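PDB 3NRN: uncharacterized protein PF1083 from Pyrococcus furiosus, which is of unknown function but binds adenosine monophosphate and probably acts as an oxidoreductase of the flavin-containing amine oxidase family. Local coordinates for residues M293-N298 / H318-N323. Residues are numbered along the deposited sequence; the frame is centred on the assembly and turned at random.
Sequences MINGFN and HMALKN
Asn-295 holds His-318 and Ala-320 with two different groups. Its backbone N donates to His-318 O at 2.9 Å, while its side chain reaches two residues further along, past Met-319, where OD1 accepts Ala-320 N at 2.7 Å. This second bond is the more bent of the two, 145° at the hydrogen, with the donor tilted from the amide's carbonyl plane. The side-chain amide thus supplies an acceptor for the Ala-320 N-H. CG lies beside the backbone N of Asn-295 (chi1 -59°), which carries OD1 across to the partner strand and to the edge of the His-318 ring, 3.5 Å from ND1 and in the ring plane. With an alanine in its place, the Ala-320 N-H would probably lose its acceptor and the imidazole edge its polar neighbour. His-318 N closes the pairing with a nearly straight bond to Gly-296 O, 3.0 Å. A water lies within hydrogen-bonding distance of Met-293 O (2.6 Å) and Ala-320 O (2.7 Å) and weakly accepts from Asn-295 ND2. Ile-294 CD1 packs on Met-319 CB at 3.7 Å, the side chains crossing near a right angle, and the selenium of Met-319 rests against Met-293 CG at 3.8 Å. Phe-272 of strand 269-277 adjoins both Ile-294 and Met-319; Trp-154 meets the His-318 ring edge-to-face. Gly-296 and His-318 form an antiparallel hydrogen-bonded pair, with Asn-295 consistent with a classic beta bulge, in the mixed sheet, separate from the parallel nucleotide-binding sheet, a two-part layout consistent with the flavin-containing amine oxidase fold.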
loop_
_atom_site.group_PDB
_atom_site.type_symbol
_atom_site.label_atom_id
_atom_site.label_comp_id
_atom_site.label_asym_id
_atom_site.label_seq_id
_atom_site.Cartn_x
_atom_site.Cartn_y
_atom_site.Cartn_z
HETATM N N MSE A 293 8.200 4.897 18.657
HETATM C CA MSE A 293 6.791 4.741 18.302
HETATM C C MSE A 293 6.787 4.763 16.767
HETATM O O MSE A 293 6.075 3.989 16.132
HETATM C CB MSE A 293 5.926 5.878 18.886
HETATM C CG MSE A 293 4.407 5.554 18.918
HETATM SE SE MSE A 293 3.342 6.708 19.872
HETATM C CE MSE A 293 3.588 6.091 21.530
ATOM N N ILE A 294 7.600 5.644 16.180
ATOM C CA ILE A 294 7.739 5.710 14.725
ATOM C C ILE A 294 8.258 4.318 14.351
ATOM O O ILE A 294 9.002 3.710 15.118
ATOM C CB ILE A 294 8.809 6.755 14.277
ATOM C CG1 ILE A 294 8.345 8.183 14.581
ATOM C CG2 ILE A 294 9.109 6.593 12.787
ATOM C CD1 ILE A 294 7.044 8.561 13.958
ATOM N N ASN A 295 7.870 3.815 13.184
ATOM C CA ASN A 295 8.291 2.482 12.755
ATOM C C ASN A 295 9.442 2.511 11.766
ATOM O O ASN A 295 10.206 1.543 11.652
ATOM C CB ASN A 295 7.104 1.745 12.131
ATOM C CG ASN A 295 5.947 1.606 13.090
ATOM O OD1 ASN A 295 4.806 1.908 12.751
ATOM N ND2 ASN A 295 6.237 1.146 14.300
ATOM N N GLY A 296 9.554 3.621 11.044
ATOM C CA GLY A 296 10.615 3.768 10.069
ATOM C C GLY A 296 10.420 5.026 9.253
ATOM O O GLY A 296 9.396 5.700 9.374
ATOM N N PHE A 297 11.403 5.358 8.425
ATOM C CA PHE A 297 11.292 6.543 7.591
ATOM C C PHE A 297 12.110 6.399 6.319
ATOM O O PHE A 297 12.993 5.548 6.233
ATOM C CB PHE A 297 11.724 7.794 8.376
ATOM C CG PHE A 297 13.165 7.778 8.830
ATOM C CD1 PHE A 297 14.190 8.155 7.965
ATOM C CD2 PHE A 297 13.492 7.396 10.130
ATOM C CE1 PHE A 297 15.518 8.158 8.387
ATOM C CE2 PHE A 297 14.818 7.393 10.564
ATOM C CZ PHE A 297 15.835 7.776 9.687
ATOM N N ASN A 298 11.787 7.223 5.326
ATOM C CA ASN A 298 12.493 7.210 4.055
ATOM C C ASN A 298 12.802 8.647 3.644
ATOM O O ASN A 298 12.467 9.591 4.366
ATOM C CB ASN A 298 11.649 6.498 2.979
ATOM C CG ASN A 298 10.553 7.385 2.389
ATOM O OD1 ASN A 298 10.050 8.295 3.041
ATOM N ND2 ASN A 298 10.172 7.103 1.147
ATOM N N HIS A 318 6.760 6.985 9.053
ATOM C CA HIS A 318 5.499 6.280 9.238
ATOM C C HIS A 318 5.382 5.795 10.672
ATOM O O HIS A 318 6.342 5.281 11.237
ATOM C CB HIS A 318 5.437 5.085 8.278
ATOM C CG HIS A 318 4.262 4.181 8.497
ATOM N ND1 HIS A 318 4.186 3.295 9.550
ATOM C CD2 HIS A 318 3.121 4.018 7.786
ATOM C CE1 HIS A 318 3.051 2.622 9.476
ATOM N NE2 HIS A 318 2.387 3.042 8.415
HETATM N N MSE A 319 4.199 5.962 11.253
HETATM C CA MSE A 319 3.949 5.526 12.619
HETATM C C MSE A 319 2.613 4.798 12.659
HETATM O O MSE A 319 1.586 5.362 12.283
HETATM C CB MSE A 319 3.892 6.732 13.582
HETATM C CG MSE A 319 3.585 6.368 15.056
HETATM SE SE MSE A 319 3.046 7.747 16.162
HETATM C CE MSE A 319 1.333 7.668 15.937
ATOM N N ALA A 320 2.632 3.542 13.087
ATOM C CA ALA A 320 1.396 2.783 13.227
ATOM C C ALA A 320 0.755 3.366 14.493
ATOM O O ALA A 320 1.380 3.390 15.556
ATOM C CB ALA A 320 1.709 1.300 13.412
ATOM N N LEU A 321 -0.477 3.850 14.391
ATOM C CA LEU A 321 -1.117 4.451 15.560
ATOM C C LEU A 321 -1.539 3.444 16.630
ATOM O O LEU A 321 -1.353 3.683 17.825
ATOM C CB LEU A 321 -2.333 5.276 15.135
ATOM C CG LEU A 321 -3.078 5.996 16.265
ATOM C CD1 LEU A 321 -2.163 7.004 16.943
ATOM C CD2 LEU A 321 -4.300 6.691 15.694
ATOM N N LYS A 322 -2.096 2.318 16.200
ATOM C CA LYS A 322 -2.565 1.303 17.131
ATOM C C LYS A 322 -3.626 1.974 17.999
ATOM O O LYS A 322 -4.528 2.624 17.466
ATOM C CB LYS A 322 -1.386 0.779 17.962
ATOM C CG LYS A 322 -0.258 0.238 17.075
ATOM C CD LYS A 322 0.891 -0.391 17.858
ATOM C CE LYS A 322 1.922 -0.987 16.902
ATOM N NZ LYS A 322 3.055 -1.667 17.597
ATOM N N ASN A 323 -3.532 1.839 19.320
ATOM C CA ASN A 323 -4.514 2.478 20.197
ATOM C C ASN A 323 -3.994 3.793 20.760
ATOM O O ASN A 323 -4.524 4.301 21.740
ATOM C CB ASN A 323 -4.905 1.548 21.350
ATOM C CG ASN A 323 -5.657 0.324 20.878
ATOM O OD1 ASN A 323 -6.566 0.429 20.062
ATOM N ND2 ASN A 323 -5.287 -0.843 21.391
HETATM O O HOH W 1 3.882 2.587 16.050
#